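Local atomic coordinates of acetyl-CoA acetyltransferase (Mycobacterium smegmatis, PDB entry 4EGV), a protein that is a monomeric thiolase-like protein, probably with acyltransferase activity, that adds a C-terminal domain to the thiolase fold. Residues 201-206 with 211-216; 218-223 with 349-354. One frame throughout, in Å; residues are numbered along the deposited sequence.

Contact 1: residues 201-206 with 211-216; sequences ARRARL and ADYRLA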
ATOM      1  N   ALA A 201     -13.255  12.637   3.749  1.00 40.16           N
ATOM      2  CA  ALA A 201     -14.034  11.999   4.820  1.00 41.18           C
ATOM      3  C   ALA A 201     -13.322  11.991   6.199  1.00 41.88           C
ATOM      4  O   ALA A 201     -13.979  12.076   7.239  1.00 41.83           O
ATOM      5  CB  ALA A 201     -14.481  10.617   4.410  1.00 40.36           C
ATOM      6  N   ARG A 202     -11.994  11.895   6.191  1.00 42.59           N
ATOM      7  CA  ARG A 202     -11.195  11.922   7.405  1.00 43.56           C
ATOM      8  C   ARG A 202     -11.094  13.353   7.910  1.00 44.57           C
ATOM      9  O   ARG A 202     -11.043  13.613   9.113  1.00 44.59           O
ATOM     10  CB  ARG A 202      -9.803  11.356   7.138  1.00 43.50           C
ATOM     11  CG  ARG A 202      -8.909  11.275   8.336  1.00 42.52           C
ATOM     12  CD  ARG A 202      -7.540  10.781   8.011  1.00 42.17           C
ATOM     13  NE  ARG A 202      -6.676  10.918   9.171  1.00 42.60           N
ATOM     14  CZ  ARG A 202      -5.926  11.988   9.438  1.00 42.53           C
ATOM     15  NH1 ARG A 202      -5.912  13.003   8.595  1.00 41.00           N
ATOM     16  NH2 ARG A 202      -5.181  12.037  10.549  1.00 40.82           N
ATOM     17  N   ARG A 203     -11.072  14.287   6.976  1.00 45.67           N
ATOM     18  CA  ARG A 203     -11.087  15.691   7.339  1.00 46.97           C
ATOM     19  C   ARG A 203     -12.377  16.089   8.057  1.00 47.81           C
ATOM     20  O   ARG A 203     -12.342  16.886   8.998  1.00 47.52           O
ATOM     21  CB  ARG A 203     -10.855  16.580   6.126  1.00 46.80           C
ATOM     22  CG  ARG A 203     -10.729  18.027   6.513  1.00 47.00           C
ATOM     23  CD  ARG A 203     -10.473  18.953   5.384  1.00 47.65           C
ATOM     24  NE  ARG A 203     -11.604  19.063   4.473  1.00 48.38           N
ATOM     25  CZ  ARG A 203     -12.658  19.842   4.652  1.00 47.59           C
ATOM     26  NH1 ARG A 203     -12.741  20.576   5.719  1.00 48.31           N
ATOM     27  NH2 ARG A 203     -13.624  19.889   3.756  1.00 47.67           N
ATOM     28  N   ALA A 204     -13.500  15.534   7.597  1.00 49.18           N
ATOM     29  CA  ALA A 204     -14.803  15.678   8.256  1.00 50.37           C
ATOM     30  C   ALA A 204     -14.782  15.208   9.699  1.00 51.24           C
ATOM     31  O   ALA A 204     -15.011  15.998  10.594  1.00 51.44           O
ATOM     32  CB  ALA A 204     -15.866  14.937   7.481  1.00 50.30           C
ATOM     33  N   ARG A 205     -14.481  13.928   9.919  1.00 52.24           N
ATOM     34  CA  ARG A 205     -14.408  13.368  11.267  1.00 53.18           C
ATOM     35  C   ARG A 205     -13.499  14.145  12.229  1.00 53.29           C
ATOM     36  O   ARG A 205     -13.865  14.332  13.369  1.00 53.62           O
ATOM     37  CB  ARG A 205     -14.045  11.883  11.259  1.00 53.29           C
ATOM     38  CG  ARG A 205     -14.280  11.225  12.616  1.00 55.26           C
ATOM     39  CD  ARG A 205     -13.620   9.881  12.755  1.00 57.79           C
ATOM     40  NE  ARG A 205     -12.157   9.934  12.780  1.00 59.24           N
ATOM     41  CZ  ARG A 205     -11.380   9.559  11.770  1.00 60.08           C
ATOM     42  NH1 ARG A 205     -11.921   9.128  10.636  1.00 60.61           N
ATOM     43  NH2 ARG A 205     -10.064   9.629  11.884  1.00 59.03           N
ATOM     44  N   LEU A 206     -12.330  14.590  11.783  1.00 53.23           N
ATOM     45  CA  LEU A 206     -11.426  15.343  12.631  1.00 53.13           C
ATOM     46  C   LEU A 206     -11.837  16.789  12.826  1.00 53.12           C
ATOM     47  O   LEU A 206     -11.253  17.496  13.643  1.00 52.46           O
ATOM     48  CB  LEU A 206     -10.027  15.333  12.045  1.00 53.26           C
ATOM     49  CG  LEU A 206      -9.189  14.071  12.128  1.00 53.68           C
ATOM     50  CD1 LEU A 206      -7.771  14.393  11.706  1.00 54.49           C
ATOM     51  CD2 LEU A 206      -9.238  13.396  13.502  1.00 54.01           C
ATOM     52  N   ALA A 211      -7.431  24.304   4.747  1.00 51.35           N
ATOM     53  CA  ALA A 211      -6.029  24.739   4.839  1.00 50.96           C
ATOM     54  C   ALA A 211      -5.254  24.029   5.926  1.00 50.61           C
ATOM     55  O   ALA A 211      -4.083  23.764   5.740  1.00 49.82           O
ATOM     56  CB  ALA A 211      -5.924  26.261   5.023  1.00 51.13           C
ATOM     57  N   ASP A 212      -5.906  23.739   7.054  1.00 50.86           N
ATOM     58  CA  ASP A 212      -5.294  23.004   8.170  1.00 51.53           C
ATOM     59  C   ASP A 212      -4.892  21.562   7.793  1.00 50.86           C
ATOM     60  O   ASP A 212      -3.802  21.083   8.129  1.00 50.66           O
ATOM     61  CB  ASP A 212      -6.252  22.972   9.368  1.00 52.60           C
ATOM     62  CG  ASP A 212      -6.000  24.106  10.400  1.00 54.44           C
ATOM     63  OD1 ASP A 212      -4.956  24.784  10.347  1.00 54.38           O
ATOM     64  OD2 ASP A 212      -6.877  24.292  11.283  1.00 55.37           O
ATOM     65  N   TYR A 213      -5.801  20.890   7.088  1.00 50.04           N
ATOM     66  CA  TYR A 213      -5.605  19.540   6.615  1.00 48.79           C
ATOM     67  C   TYR A 213      -4.527  19.505   5.562  1.00 48.40           C
ATOM     68  O   TYR A 213      -3.705  18.618   5.538  1.00 48.01           O
ATOM     69  CB  TYR A 213      -6.896  18.987   6.059  1.00 48.58           C
ATOM     70  CG  TYR A 213      -6.855  17.496   5.941  1.00 48.58           C
ATOM     71  CD1 TYR A 213      -7.173  16.675   7.026  1.00 47.86           C
ATOM     72  CD2 TYR A 213      -6.469  16.885   4.745  1.00 48.72           C
ATOM     73  CE1 TYR A 213      -7.116  15.309   6.909  1.00 48.34           C
ATOM     74  CE2 TYR A 213      -6.396  15.522   4.626  1.00 47.26           C
ATOM     75  CZ  TYR A 213      -6.717  14.734   5.698  1.00 47.72           C
ATOM     76  OH  TYR A 213      -6.642  13.367   5.535  1.00 46.47           O
ATOM     77  N   ARG A 214      -4.522  20.484   4.683  1.00 48.09           N
ATOM     78  CA  ARG A 214      -3.472  20.553   3.706  1.00 48.05           C
ATOM     79  C   ARG A 214      -2.085  20.675   4.362  1.00 47.40           C
ATOM     80  O   ARG A 214      -1.110  20.145   3.854  1.00 46.85           O
ATOM     81  CB  ARG A 214      -3.748  21.662   2.691  1.00 48.63           C
ATOM     82  CG  ARG A 214      -2.798  21.610   1.526  1.00 50.68           C
ATOM     83  CD  ARG A 214      -3.337  21.914   0.171  1.00 54.51           C
ATOM     84  NE  ARG A 214      -3.422  23.325  -0.213  1.00 57.11           N
ATOM     85  CZ  ARG A 214      -4.564  23.945  -0.480  1.00 58.62           C
ATOM     86  NH1 ARG A 214      -5.717  23.316  -0.383  1.00 60.58           N
ATOM     87  NH2 ARG A 214      -4.568  25.199  -0.842  1.00 59.16           N
ATOM     88  N   LEU A 215      -2.016  21.324   5.522  1.00 47.09           N
ATOM     89  CA  LEU A 215      -0.762  21.426   6.276  1.00 46.41           C
ATOM     90  C   LEU A 215      -0.364  20.087   6.886  1.00 45.84           C
ATOM     91  O   LEU A 215       0.821  19.720   6.889  1.00 45.54           O
ATOM     92  CB  LEU A 215      -0.852  22.522   7.350  1.00 46.62           C
ATOM     93  CG  LEU A 215       0.293  22.722   8.352  1.00 46.53           C
ATOM     94  CD1 LEU A 215       1.463  23.447   7.746  1.00 44.59           C
ATOM     95  CD2 LEU A 215      -0.183  23.430   9.609  1.00 46.48           C
ATOM     96  N   ALA A 216      -1.353  19.363   7.403  1.00 45.17           N
ATOM     97  CA  ALA A 216      -1.095  18.073   7.998  1.00 45.13           C
ATOM     98  C   ALA A 216      -0.477  17.115   6.979  1.00 45.23           C
ATOM     99  O   ALA A 216       0.491  16.422   7.294  1.00 44.87           O
ATOM    100  CB  ALA A 216      -2.379  17.496   8.596  1.00 44.90           C
TER
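Helices 191-206 and 210-230 follow one another through a short loop and pack at a steep angle, and near that loop R203 and R202 meet Y213 of the second helix. The Y213 ring lies against the aliphatic part of R203: CB of R203 sits over one face, 4.1 Å from the ring centroid and 23° off the normal, a CH-pi contact. At the CB end of the tyrosine, CD of R203 comes to 3.6 Å from CB of Y213. With CG anti to its backbone N (chi1 -174°), R203 runs past the foot of the ring and then bends at CG-CD, taking its guanidinium on to D500 and Y460. R202 instead stretches out fully and crosses Y213 at about a right angle. It brings the edge of its guanidinium to the phenol end, where NH1 donates a weak hydrogen bond to Y213 OH (3.2 Å, 149°). The same hydroxyl is hydrogen-bonded to E199, one turn back on the first helix, while NE of R202 forms a salt bridge with D355; the two partners probably hold the hydroxyl and the guanidinium in place against each other. A tyrosine laid across two consecutive arginines thus makes a buried junction between successive helices joined by a short loop.

Contact 2: residues 218-223 with 349-354; sequences AELFAP and PVFNIC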
ATOM      1  N   ALA A 218       1.157  17.914   4.129  1.00 44.93           N
ATOM      2  CA  ALA A 218       2.482  18.335   3.787  1.00 44.97           C
ATOM      3  C   ALA A 218       3.478  17.989   4.893  1.00 45.03           C
ATOM      4  O   ALA A 218       4.604  17.645   4.594  1.00 44.56           O
ATOM      5  CB  ALA A 218       2.483  19.797   3.474  1.00 45.05           C
ATOM      6  N   GLU A 219       3.051  18.045   6.154  1.00 45.48           N
ATOM      7  CA  GLU A 219       3.918  17.709   7.294  1.00 46.81           C
ATOM      8  C   GLU A 219       4.179  16.231   7.481  1.00 46.02           C
ATOM      9  O   GLU A 219       5.209  15.834   8.023  1.00 45.64           O
ATOM     10  CB  GLU A 219       3.409  18.316   8.602  1.00 47.77           C
ATOM     11  CG  GLU A 219       3.866  19.756   8.772  1.00 52.11           C
ATOM     12  CD  GLU A 219       3.590  20.348  10.142  1.00 58.29           C
ATOM     13  OE1 GLU A 219       2.468  20.178  10.682  1.00 59.55           O
ATOM     14  OE2 GLU A 219       4.508  21.032  10.654  1.00 60.12           O
ATOM     15  N   LEU A 220       3.226  15.431   7.025  1.00 45.51           N
ATOM     16  CA  LEU A 220       3.377  14.011   6.929  1.00 44.77           C
ATOM     17  C   LEU A 220       4.379  13.636   5.829  1.00 44.60           C
ATOM     18  O   LEU A 220       5.277  12.820   6.065  1.00 44.20           O
ATOM     19  CB  LEU A 220       2.015  13.374   6.672  1.00 44.69           C
ATOM     20  CG  LEU A 220       2.002  11.860   6.555  1.00 43.96           C
ATOM     21  CD1 LEU A 220       2.197  11.244   7.872  1.00 43.55           C
ATOM     22  CD2 LEU A 220       0.740  11.436   5.943  1.00 42.94           C
ATOM     23  N   PHE A 221       4.238  14.253   4.656  1.00 44.17           N
ATOM     24  CA  PHE A 221       4.970  13.835   3.452  1.00 44.23           C
ATOM     25  C   PHE A 221       6.377  14.376   3.224  1.00 43.89           C
ATOM     26  O   PHE A 221       7.148  13.755   2.466  1.00 43.19           O
ATOM     27  CB  PHE A 221       4.139  14.081   2.195  1.00 44.55           C
ATOM     28  CG  PHE A 221       3.347  12.887   1.731  1.00 44.58           C
ATOM     29  CD1 PHE A 221       2.948  11.898   2.619  1.00 45.33           C
ATOM     30  CD2 PHE A 221       2.955  12.784   0.407  1.00 45.24           C
ATOM     31  CE1 PHE A 221       2.210  10.820   2.181  1.00 45.55           C
ATOM     32  CE2 PHE A 221       2.190  11.712  -0.021  1.00 45.64           C
ATOM     33  CZ  PHE A 221       1.836  10.725   0.865  1.00 44.80           C
ATOM     34  N   ALA A 222       6.709  15.512   3.848  1.00 43.90           N
ATOM     35  CA  ALA A 222       8.037  16.126   3.646  1.00 43.61           C
ATOM     36  C   ALA A 222       9.182  15.246   4.165  1.00 43.43           C
ATOM     37  O   ALA A 222      10.184  15.064   3.455  1.00 42.97           O
ATOM     38  CB  ALA A 222       8.106  17.533   4.193  1.00 43.48           C
ATOM     39  N   PRO A 223       9.029  14.675   5.386  1.00 43.46           N
ATOM     40  CA  PRO A 223       9.997  13.705   5.885  1.00 43.76           C
ATOM     41  C   PRO A 223      10.169  12.467   4.984  1.00 43.69           C
ATOM     42  O   PRO A 223      11.262  11.919   4.909  1.00 43.73           O
ATOM     43  CB  PRO A 223       9.409  13.290   7.238  1.00 43.74           C
ATOM     44  CG  PRO A 223       8.541  14.372   7.634  1.00 43.62           C
ATOM     45  CD  PRO A 223       8.029  15.014   6.419  1.00 43.44           C
ATOM     46  N   PRO A 349      -3.661   6.345   3.754  1.00 36.90           N
ATOM     47  CA  PRO A 349      -3.403   5.037   4.355  1.00 36.60           C
ATOM     48  C   PRO A 349      -2.291   5.063   5.385  1.00 36.50           C
ATOM     49  O   PRO A 349      -2.146   4.101   6.148  1.00 36.02           O
ATOM     50  CB  PRO A 349      -3.027   4.151   3.152  1.00 36.35           C
ATOM     51  CG  PRO A 349      -2.656   5.049   2.132  1.00 36.86           C
ATOM     52  CD  PRO A 349      -3.343   6.346   2.320  1.00 36.77           C
ATOM     53  N   VAL A 350      -1.517   6.149   5.391  1.00 36.57           N
ATOM     54  CA  VAL A 350      -0.508   6.379   6.410  1.00 37.44           C
ATOM     55  C   VAL A 350      -1.157   6.985   7.619  1.00 37.78           C
ATOM     56  O   VAL A 350      -1.046   6.443   8.692  1.00 37.74           O
ATOM     57  CB  VAL A 350       0.657   7.272   5.942  1.00 37.39           C
ATOM     58  CG1 VAL A 350       1.645   7.457   7.067  1.00 37.06           C
ATOM     59  CG2 VAL A 350       1.354   6.672   4.750  1.00 37.09           C
ATOM     60  N   PHE A 351      -1.855   8.095   7.429  1.00 38.79           N
ATOM     61  CA  PHE A 351      -2.670   8.710   8.477  1.00 40.20           C
ATOM     62  C   PHE A 351      -3.474   7.682   9.248  1.00 41.03           C
ATOM     63  O   PHE A 351      -3.500   7.685  10.458  1.00 40.59           O
ATOM     64  CB  PHE A 351      -3.654   9.711   7.870  1.00 40.11           C
ATOM     65  CG  PHE A 351      -3.081  11.068   7.639  1.00 40.19           C
ATOM     66  CD1 PHE A 351      -2.169  11.623   8.534  1.00 40.40           C
ATOM     67  CD2 PHE A 351      -3.481  11.821   6.547  1.00 39.44           C
ATOM     68  CE1 PHE A 351      -1.649  12.885   8.325  1.00 40.13           C
ATOM     69  CE2 PHE A 351      -2.975  13.078   6.337  1.00 40.11           C
ATOM     70  CZ  PHE A 351      -2.059  13.611   7.233  1.00 40.49           C
ATOM     71  N   ASN A 352      -4.110   6.791   8.499  1.00 42.43           N
ATOM     72  CA  ASN A 352      -5.057   5.862   9.014  1.00 43.45           C
ATOM     73  C   ASN A 352      -4.457   4.876   9.975  1.00 44.12           C
ATOM     74  O   ASN A 352      -5.099   4.505  10.932  1.00 43.88           O
ATOM     75  CB  ASN A 352      -5.720   5.156   7.852  1.00 43.40           C
ATOM     76  CG  ASN A 352      -6.644   4.050   8.298  1.00 44.32           C
ATOM     77  OD1 ASN A 352      -7.712   4.291   8.891  1.00 43.34           O
ATOM     78  ND2 ASN A 352      -6.232   2.810   8.016  1.00 44.24           N
ATOM     79  N   ILE A 353      -3.227   4.441   9.720  1.00 45.44           N
ATOM     80  CA  ILE A 353      -2.540   3.554  10.658  1.00 46.72           C
ATOM     81  C   ILE A 353      -2.268   4.313  11.943  1.00 47.81           C
ATOM     82  O   ILE A 353      -2.578   3.847  13.035  1.00 48.26           O
ATOM     83  CB  ILE A 353      -1.246   2.981  10.099  1.00 46.58           C
ATOM     84  CG1 ILE A 353      -1.556   1.985   9.000  1.00 45.74           C
ATOM     85  CG2 ILE A 353      -0.442   2.319  11.200  1.00 46.17           C
ATOM     86  CD1 ILE A 353      -2.647   1.004   9.330  1.00 45.50           C
ATOM     87  N   CYS A 354      -1.754   5.520  11.780  1.00 48.62           N
ATOM     88  CA  CYS A 354      -1.510   6.444  12.869  1.00 49.44           C
ATOM     89  C   CYS A 354      -2.707   6.770  13.784  1.00 49.88           C
ATOM     90  O   CYS A 354      -2.558   6.877  14.988  1.00 50.04           O
ATOM     91  CB  CYS A 354      -0.906   7.716  12.285  1.00 49.54           C
ATOM     92  SG  CYS A 354       0.731   7.430  11.552  1.00 48.41           S
TER
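L220 of helix 210-230 presents its two methyl groups to different partners on helix 348-357, and the contact is built round that fork. CD2 stands almost squarely above the F351 ring, over its centre: the methyl carbon is 3.7 Å from the ring centroid and only 14° off the normal, a CH-pi contact over the face. CE1 is the ring atom nearest to CD2, also at 3.7 Å, and L220 CB lies off the CE1-CZ margin, 4.0 Å from F351 CE1. The other methyl, CD1, meets the CG1 branch of V350 at 3.9 Å. L220 reaches both because its CG is anti to the backbone N (chi1 -180°), which carries the branch point out from its own helix. F351 takes the other course, with CG anti to the carbonyl carbon (chi1 -84°), and its ring swings from the helix toward L220. V350 and F351, consecutive in sequence, thereby receive one leucine between them.

No hydrogen bond joins the segments, and all three residues are buried. R202 makes a cation-pi contact with the F351 ring, while T361 touches L220 and S344 touches V350 from neighbouring loops. This is apolar packing between two helices, a leucine methyl seated on an aromatic face, which ties helix 210-230 to helix 348-357 within the thiolase fold.

In the fold
Contact 1 and contact 2 lie in series along the chain, with centres 12 Å apart and on the same side of the chain's centre. Helix 210-230 serves both: its earlier turns pack against the preceding helix 191-206, and a later turn packs on helix 348-357, reached only after more than a hundred residues. The two contacts touch through F351, whose CD2 lies 3.4 Å from NH1 of R202 and 3.7 Å from OH of Y213. Contact 1 is the more peripheral, and R203 there reaches D500 and Y460 of the additional C-terminal region. Together the contacts form one buried cluster linking three helices, with polar links continuing to that region.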